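Local coordinates for mannosyl-glycoprotein endo-beta-N-acetylglucosamidase-like domain-containing protein (Pseudomonas protegens, PDB 4KT3) that probably cleaves bacterial peptidoglycan as a type VI secretion glycoside hydrolase effector, captured here in complex with its immunity partner, at residues A[34-39]-A[72-77]; A[39-44]-A[169-174]. One frame throughout, in Å; residues are numbered along the deposited sequence.

How the contacts relate
Helix 35-54 supplies one side of both contacts, and the two segments taken from it share T39. Contact 1 sets the helix's first turn against the turn that follows helix 59-70. Contact 2 sets the next turn against the end of helix 160-174. Their centres are about 10 Å apart, both are largely buried, and each lies about 12 Å from the chain centre. Contact 1 is a methyl-on-ring contact beside the immunity protein, whereas contact 2 is aliphatic packing; each has one water bridge between the segments. The two meet where Y72 OH lies 3.3 Å from R174 NH1, a probable hydrogen bond, and where F40 packs on the backbone of Y72 and G73.

Contact 1: residues A[34-39]-A[72-77]; sequences NISAVT and YGTGRI
The methyl of A37 sits over one face of the Y72 ring, displaced toward the CD1-CE1 rim. A37 CB lies 3.7 Å from the centroid of the Y72 ring, 21° off its normal, a CH-pi contact. The A37 backbone follows it in, with A37 CA 3.4 Å from Y72 CD1. Y72 CB points toward the helix, and with CG anti to the carbonyl carbon (chi1 -77°) the ring brings one face to A37 CB.

The other side of the contact is looser. S36 OG meets T74 CG2 at 3.5 Å, without a hydrogen bond. T74 OG1 is hydrogen-bonded to Q71 O, which engages its polar end within its own turn and leaves CG2 facing S36. A water spans the gap between the backbones, donating to S36 O at 2.8 Å and to Y72 O at 2.7 Å. No direct hydrogen bond joins the segments.

N34 caps the helix: A37 N donates to N34 OD1 at 3.1 Å, from well above the carbonyl plane. The same oxygen also hydrogen-bonds H59 NE2 of the immunity lipoprotein. Apolar ring contact and a bridging water thus join the turn to the helix start, while the capping oxygen also serves the effector-immunity interface.

Contact 2: residues A[39-44]-A[169-174]; sequences TFVSKY and IAVRGR
S42 OG and R174 O are joined by one water, 2.7 Å from S42 OG and 3.0 Å from R174 O, to which it donates. S42 OG also makes a weak hydrogen bond to V38 O one turn earlier. This water provides the polar link between the segments, with no direct hydrogen bond across them.

Next to it the packing is aliphatic and centred on V41, whose side chain points at the end of helix 160-174. The two methyls divide the work. V41 CG1, anti to the backbone N (chi1 167°), rests against the R174 carbonyl, 3.8 Å from R174 C. V41 CG2 enters the corner between two side chains, 4.1 Å from both R174 CB and V171 CG2. The V41 and R174 side chains cross at about a right angle, and it is the root of the arginine that V41 meets. From CG to NE the R174 chain runs extended away from V41.

V41 also packs on M175, and V171 reaches L63 of helix 59-70. The contact is helix-to-helix packing of N-terminal helix 35-54 on C-terminal helix 160-174, and the C32-C177 disulfide joins the chain just before the first to the chain just after the second. The geometry separates two roles in R174: its backbone and CB close the hydrophobic contact, while its guanidinium is carried away, NE to L31 O and NH1 probably to Y72 OH, and a water donates to R174 O, the carbonyl of the last residue of helix 160-174.

Contact 1: residues A[34-39]-A[72-77]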
ATOM      1  N   ASN A  34      -2.195   3.866 -13.674  1.00 16.26           N
ATOM      2  CA  ASN A  34      -1.274   3.673 -12.564  1.00 14.35           C
ATOM      3  C   ASN A  34      -0.263   2.618 -12.989  1.00 11.00           C
ATOM      4  O   ASN A  34      -0.491   1.413 -12.838  1.00 13.51           O
ATOM      5  CB  ASN A  34      -2.043   3.225 -11.323  1.00 13.74           C
ATOM      6  CG  ASN A  34      -1.158   3.068 -10.107  1.00 12.44           C
ATOM      7  OD1 ASN A  34       0.067   2.922 -10.223  1.00 11.86           O
ATOM      8  ND2 ASN A  34      -1.775   3.098  -8.919  1.00 14.75           N
ATOM      9  N   ILE A  35       0.851   3.071 -13.545  1.00 11.85           N
ATOM     10  CA  ILE A  35       1.797   2.147 -14.170  1.00 14.16           C
ATOM     11  C   ILE A  35       2.425   1.182 -13.149  1.00 12.52           C
ATOM     12  O   ILE A  35       2.575  -0.018 -13.421  1.00 13.41           O
ATOM     13  CB  ILE A  35       2.885   2.921 -14.964  1.00 15.87           C
ATOM     14  CG1 ILE A  35       2.249   3.826 -16.036  1.00 17.55           C
ATOM     15  CG2 ILE A  35       3.852   1.965 -15.613  1.00 17.49           C
ATOM     16  CD1 ILE A  35       1.216   3.144 -16.946  1.00 21.46           C
ATOM     17  N   SER A  36       2.768   1.691 -11.976  1.00 11.69           N
ATOM     18  CA  SER A  36       3.329   0.854 -10.917  1.00 10.71           C
ATOM     19  C   SER A  36       2.392  -0.310 -10.628  1.00  9.13           C
ATOM     20  O   SER A  36       2.827  -1.476 -10.526  1.00 10.37           O
ATOM     21  CB  SER A  36       3.520   1.688  -9.656  1.00 12.08           C
ATOM     22  OG  SER A  36       4.047   0.917  -8.591  1.00 11.95           O
ATOM     23  N   ALA A  37       1.118   0.010 -10.419  1.00 10.25           N
ATOM     24  CA  ALA A  37       0.141  -1.030 -10.083  1.00  8.94           C
ATOM     25  C   ALA A  37      -0.051  -2.043 -11.223  1.00 10.44           C
ATOM     26  O   ALA A  37      -0.114  -3.251 -10.989  1.00 10.54           O
ATOM     27  CB  ALA A  37      -1.187  -0.394  -9.679  1.00 12.15           C
ATOM     28  N   VAL A  38      -0.151  -1.557 -12.454  1.00 11.80           N
ATOM     29  CA  VAL A  38      -0.328  -2.438 -13.607  1.00 12.42           C
ATOM     30  C   VAL A  38       0.884  -3.351 -13.760  1.00 11.07           C
ATOM     31  O   VAL A  38       0.751  -4.535 -14.033  1.00 12.66           O
ATOM     32  CB  VAL A  38      -0.567  -1.621 -14.915  1.00 13.60           C
ATOM     33  CG1 VAL A  38      -0.480  -2.518 -16.155  1.00 16.39           C
ATOM     34  CG2 VAL A  38      -1.926  -0.929 -14.863  1.00 15.53           C
ATOM     35  N   THR A  39       2.072  -2.795 -13.566  1.00  9.87           N
ATOM     36  CA  THR A  39       3.303  -3.571 -13.678  1.00 11.44           C
ATOM     37  C   THR A  39       3.282  -4.757 -12.689  1.00  9.97           C
ATOM     38  O   THR A  39       3.615  -5.881 -13.040  1.00 11.86           O
ATOM     39  CB  THR A  39       4.526  -2.652 -13.437  1.00 12.72           C
ATOM     40  OG1 THR A  39       4.591  -1.665 -14.484  1.00 16.45           O
ATOM     41  CG2 THR A  39       5.828  -3.432 -13.412  1.00 15.15           C
ATOM     42  N   TYR A  72       1.776  -2.890  -4.033  1.00  9.56           N
ATOM     43  CA  TYR A  72       1.948  -3.244  -5.430  1.00  9.21           C
ATOM     44  C   TYR A  72       3.427  -3.471  -5.738  1.00 11.06           C
ATOM     45  O   TYR A  72       3.970  -3.005  -6.745  1.00 11.37           O
ATOM     46  CB  TYR A  72       1.322  -2.187  -6.344  1.00 10.95           C
ATOM     47  CG  TYR A  72      -0.198  -2.253  -6.448  1.00 10.74           C
ATOM     48  CD1 TYR A  72      -0.802  -3.008  -7.435  1.00 11.46           C
ATOM     49  CD2 TYR A  72      -1.024  -1.536  -5.573  1.00 14.83           C
ATOM     50  CE1 TYR A  72      -2.183  -3.065  -7.559  1.00 12.26           C
ATOM     51  CE2 TYR A  72      -2.424  -1.590  -5.691  1.00 14.33           C
ATOM     52  CZ  TYR A  72      -2.985  -2.344  -6.705  1.00 14.82           C
ATOM     53  OH  TYR A  72      -4.351  -2.420  -6.891  1.00 16.06           O
ATOM     54  N   GLY A  73       4.079  -4.204  -4.845  1.00 11.70           N
ATOM     55  CA  GLY A  73       5.438  -4.645  -5.063  1.00 11.38           C
ATOM     56  C   GLY A  73       6.503  -3.604  -4.776  1.00 10.25           C
ATOM     57  O   GLY A  73       7.687  -3.848  -5.040  1.00 14.13           O
ATOM     58  N   THR A  74       6.110  -2.453  -4.230  1.00  9.94           N
ATOM     59  CA  THR A  74       7.072  -1.378  -3.976  1.00 10.48           C
ATOM     60  C   THR A  74       7.643  -1.345  -2.560  1.00  9.75           C
ATOM     61  O   THR A  74       8.631  -0.653  -2.312  1.00 11.01           O
ATOM     62  CB  THR A  74       6.503   0.005  -4.345  1.00 10.04           C
ATOM     63  OG1 THR A  74       5.435   0.384  -3.457  1.00 11.21           O
ATOM     64  CG2 THR A  74       6.012   0.011  -5.785  1.00 11.05           C
ATOM     65  N   GLY A  75       7.036  -2.082  -1.628  1.00 10.04           N
ATOM     66  CA  GLY A  75       7.534  -2.102  -0.267  1.00 10.34           C
ATOM     67  C   GLY A  75       8.841  -2.858  -0.134  1.00 10.66           C
ATOM     68  O   GLY A  75       9.107  -3.780  -0.909  1.00 11.23           O
ATOM     69  N   ARG A  76       9.636  -2.490   0.867  1.00 13.96           N
ATOM     70  CA  ARG A  76      10.938  -3.097   1.090  1.00 15.67           C
ATOM     71  C   ARG A  76      10.872  -4.592   1.419  1.00 13.63           C
ATOM     72  O   ARG A  76      11.689  -5.375   0.950  1.00 16.16           O
ATOM     73  CB  ARG A  76      11.661  -2.367   2.224  1.00 18.19           C
ATOM     74  CG  ARG A  76      13.103  -2.780   2.381  1.00 23.24           C
ATOM     75  CD  ARG A  76      13.695  -2.235   3.669  1.00 22.50           C
ATOM     76  NE  ARG A  76      13.142  -2.893   4.852  1.00 27.89           N
ATOM     77  CZ  ARG A  76      13.522  -4.090   5.301  1.00 27.92           C
ATOM     78  NH1 ARG A  76      14.452  -4.792   4.662  1.00 28.56           N
ATOM     79  NH2 ARG A  76      12.960  -4.600   6.392  1.00 32.78           N
ATOM     80  N   ILE A  77       9.915  -4.988   2.243  1.00 13.76           N
ATOM     81  CA  ILE A  77       9.806  -6.390   2.631  1.00 14.30           C
ATOM     82  C   ILE A  77       9.582  -7.267   1.392  1.00 12.70           C
ATOM     83  O   ILE A  77      10.095  -8.383   1.291  1.00 12.80           O
ATOM     84  CB  ILE A  77       8.689  -6.558   3.711  1.00 14.78           C
ATOM     85  CG1 ILE A  77       9.186  -5.957   5.036  1.00 17.94           C
ATOM     86  CG2 ILE A  77       8.278  -8.004   3.870  1.00 19.43           C
ATOM     87  CD1 ILE A  77       8.070  -5.654   6.024  1.00 20.39           C
TER
HETATM   88  O   HOH W   1       5.083  -2.447  -9.177  1.00 12.41           O

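Contact 2: residues A[39-44]-A[169-174]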
ATOM      1  N   THR A  39       2.072  -2.795 -13.566  1.00  9.87           N
ATOM      2  CA  THR A  39       3.303  -3.571 -13.678  1.00 11.44           C
ATOM      3  C   THR A  39       3.282  -4.757 -12.689  1.00  9.97           C
ATOM      4  O   THR A  39       3.615  -5.881 -13.040  1.00 11.86           O
ATOM      5  CB  THR A  39       4.526  -2.652 -13.437  1.00 12.72           C
ATOM      6  OG1 THR A  39       4.591  -1.665 -14.484  1.00 16.45           O
ATOM      7  CG2 THR A  39       5.828  -3.432 -13.412  1.00 15.15           C
ATOM      8  N   PHE A  40       2.886  -4.486 -11.458  1.00  9.44           N
ATOM      9  CA  PHE A  40       2.813  -5.520 -10.441  1.00  9.00           C
ATOM     10  C   PHE A  40       1.815  -6.608 -10.821  1.00  8.43           C
ATOM     11  O   PHE A  40       2.109  -7.824 -10.752  1.00  8.79           O
ATOM     12  CB  PHE A  40       2.405  -4.891  -9.105  1.00  9.93           C
ATOM     13  CG  PHE A  40       2.202  -5.897  -8.010  1.00  9.31           C
ATOM     14  CD1 PHE A  40       3.292  -6.455  -7.368  1.00  9.73           C
ATOM     15  CD2 PHE A  40       0.928  -6.288  -7.640  1.00  9.91           C
ATOM     16  CE1 PHE A  40       3.121  -7.375  -6.337  1.00 10.83           C
ATOM     17  CE2 PHE A  40       0.742  -7.219  -6.623  1.00 11.05           C
ATOM     18  CZ  PHE A  40       1.844  -7.764  -5.972  1.00 10.96           C
ATOM     19  N   VAL A  41       0.627  -6.192 -11.230  1.00  8.92           N
ATOM     20  CA  VAL A  41      -0.418  -7.151 -11.562  1.00  9.52           C
ATOM     21  C   VAL A  41       0.005  -8.005 -12.769  1.00  9.61           C
ATOM     22  O   VAL A  41      -0.122  -9.239 -12.750  1.00 10.98           O
ATOM     23  CB  VAL A  41      -1.749  -6.417 -11.785  1.00 11.03           C
ATOM     24  CG1 VAL A  41      -2.789  -7.343 -12.434  1.00 12.19           C
ATOM     25  CG2 VAL A  41      -2.246  -5.847 -10.449  1.00 11.91           C
ATOM     26  N   SER A  42       0.554  -7.372 -13.801  1.00 10.39           N
ATOM     27  CA  SER A  42       1.006  -8.110 -14.976  1.00 12.44           C
ATOM     28  C   SER A  42       2.117  -9.085 -14.621  1.00 11.60           C
ATOM     29  O   SER A  42       2.181 -10.184 -15.165  1.00 13.66           O
ATOM     30  CB  SER A  42       1.490  -7.153 -16.051  1.00 14.89           C
ATOM     31  OG  SER A  42       0.394  -6.431 -16.566  1.00 18.49           O
ATOM     32  N   LYS A  43       2.984  -8.698 -13.693  1.00 10.92           N
ATOM     33  CA  LYS A  43       4.138  -9.522 -13.367  1.00  9.66           C
ATOM     34  C   LYS A  43       3.739 -10.826 -12.700  1.00  8.69           C
ATOM     35  O   LYS A  43       4.333 -11.861 -12.959  1.00  9.56           O
ATOM     36  CB  LYS A  43       5.086  -8.764 -12.436  1.00 11.69           C
ATOM     37  CG  LYS A  43       6.343  -9.553 -12.050  1.00 11.98           C
ATOM     38  CD  LYS A  43       7.375  -8.639 -11.421  1.00 16.83           C
ATOM     39  CE  LYS A  43       8.657  -9.370 -11.145  1.00 17.50           C
ATOM     40  NZ  LYS A  43       9.610  -8.535 -10.366  1.00 25.21           N
ATOM     41  N   TYR A  44       2.746 -10.780 -11.808  1.00  8.77           N
ATOM     42  CA  TYR A  44       2.480 -11.906 -10.912  1.00  8.56           C
ATOM     43  C   TYR A  44       1.127 -12.573 -11.058  1.00 10.30           C
ATOM     44  O   TYR A  44       0.857 -13.575 -10.389  1.00 11.23           O
ATOM     45  CB  TYR A  44       2.653 -11.467  -9.463  1.00  9.06           C
ATOM     46  CG  TYR A  44       4.069 -11.113  -9.092  1.00 10.76           C
ATOM     47  CD1 TYR A  44       5.075 -12.070  -9.129  1.00 13.09           C
ATOM     48  CD2 TYR A  44       4.397  -9.831  -8.667  1.00 13.64           C
ATOM     49  CE1 TYR A  44       6.378 -11.746  -8.773  1.00 15.60           C
ATOM     50  CE2 TYR A  44       5.694  -9.501  -8.319  1.00 16.42           C
ATOM     51  CZ  TYR A  44       6.673 -10.461  -8.359  1.00 16.76           C
ATOM     52  OH  TYR A  44       7.960 -10.123  -7.997  1.00 26.60           O
ATOM     53  N   ILE A 169     -11.025  -5.738  -6.320  1.00 15.68           N
ATOM     54  CA  ILE A 169     -11.773  -5.355  -7.515  1.00 18.79           C
ATOM     55  C   ILE A 169     -10.885  -4.549  -8.470  1.00 16.75           C
ATOM     56  O   ILE A 169     -10.940  -4.729  -9.698  1.00 17.60           O
ATOM     57  CB  ILE A 169     -13.049  -4.580  -7.134  1.00 19.45           C
ATOM     58  CG1 ILE A 169     -14.009  -5.521  -6.402  1.00 20.62           C
ATOM     59  CG2 ILE A 169     -13.729  -4.003  -8.375  1.00 23.72           C
ATOM     60  CD1 ILE A 169     -15.121  -4.818  -5.649  1.00 26.13           C
ATOM     61  N   ALA A 170     -10.046  -3.684  -7.908  1.00 15.49           N
ATOM     62  CA  ALA A 170      -9.117  -2.898  -8.719  1.00 15.88           C
ATOM     63  C   ALA A 170      -8.102  -3.801  -9.421  1.00 16.81           C
ATOM     64  O   ALA A 170      -7.787  -3.601 -10.595  1.00 15.85           O
ATOM     65  CB  ALA A 170      -8.404  -1.857  -7.859  1.00 17.92           C
ATOM     66  N   VAL A 171      -7.584  -4.781  -8.692  1.00 13.09           N
ATOM     67  CA  VAL A 171      -6.675  -5.765  -9.273  1.00 11.59           C
ATOM     68  C   VAL A 171      -7.349  -6.528 -10.413  1.00 12.98           C
ATOM     69  O   VAL A 171      -6.751  -6.713 -11.469  1.00 14.53           O
ATOM     70  CB  VAL A 171      -6.086  -6.708  -8.189  1.00 11.63           C
ATOM     71  CG1 VAL A 171      -5.476  -7.979  -8.790  1.00 13.25           C
ATOM     72  CG2 VAL A 171      -5.041  -5.968  -7.385  1.00 12.27           C
ATOM     73  N   ARG A 172      -8.586  -6.972 -10.206  1.00 13.99           N
ATOM     74  CA  ARG A 172      -9.328  -7.650 -11.262  1.00 14.99           C
ATOM     75  C   ARG A 172      -9.338  -6.805 -12.534  1.00 15.30           C
ATOM     76  O   ARG A 172      -9.126  -7.325 -13.633  1.00 17.32           O
ATOM     77  CB  ARG A 172     -10.762  -7.954 -10.831  1.00 14.44           C
ATOM     78  CG  ARG A 172     -11.525  -8.876 -11.790  1.00 15.67           C
ATOM     79  CD  ARG A 172     -13.023  -8.907 -11.464  1.00 17.08           C
ATOM     80  NE  ARG A 172     -13.276  -9.333 -10.093  1.00 16.98           N
ATOM     81  CZ  ARG A 172     -14.214  -8.825  -9.297  1.00 18.78           C
ATOM     82  NH1 ARG A 172     -15.022  -7.863  -9.724  1.00 21.52           N
ATOM     83  NH2 ARG A 172     -14.348  -9.290  -8.064  1.00 19.28           N
ATOM     84  N   GLY A 173      -9.589  -5.506 -12.385  1.00 16.95           N
ATOM     85  CA  GLY A 173      -9.603  -4.610 -13.527  1.00 16.20           C
ATOM     86  C   GLY A 173      -8.224  -4.411 -14.131  1.00 14.93           C
ATOM     87  O   GLY A 173      -8.079  -4.345 -15.350  1.00 16.94           O
ATOM     88  N   ARG A 174      -7.205  -4.300 -13.288  1.00 15.32           N
ATOM     89  CA  ARG A 174      -5.847  -4.081 -13.771  1.00 14.42           C
ATOM     90  C   ARG A 174      -5.279  -5.289 -14.509  1.00 13.71           C
ATOM     91  O   ARG A 174      -4.347  -5.157 -15.306  1.00 15.87           O
ATOM     92  CB  ARG A 174      -4.936  -3.640 -12.616  1.00 15.02           C
ATOM     93  CG  ARG A 174      -5.243  -2.216 -12.201  1.00 18.32           C
ATOM     94  CD  ARG A 174      -4.336  -1.640 -11.139  1.00 19.41           C
ATOM     95  NE  ARG A 174      -4.520  -0.176 -11.147  1.00 26.55           N
ATOM     96  CZ  ARG A 174      -4.807   0.596 -10.101  1.00 23.31           C
ATOM     97  NH1 ARG A 174      -4.924   0.108  -8.874  1.00 22.32           N
ATOM     98  NH2 ARG A 174      -4.963   1.899 -10.286  1.00 25.14           N
TER
HETATM   99  O   HOH W   2      -2.190  -7.088 -16.172  1.00 19.51           O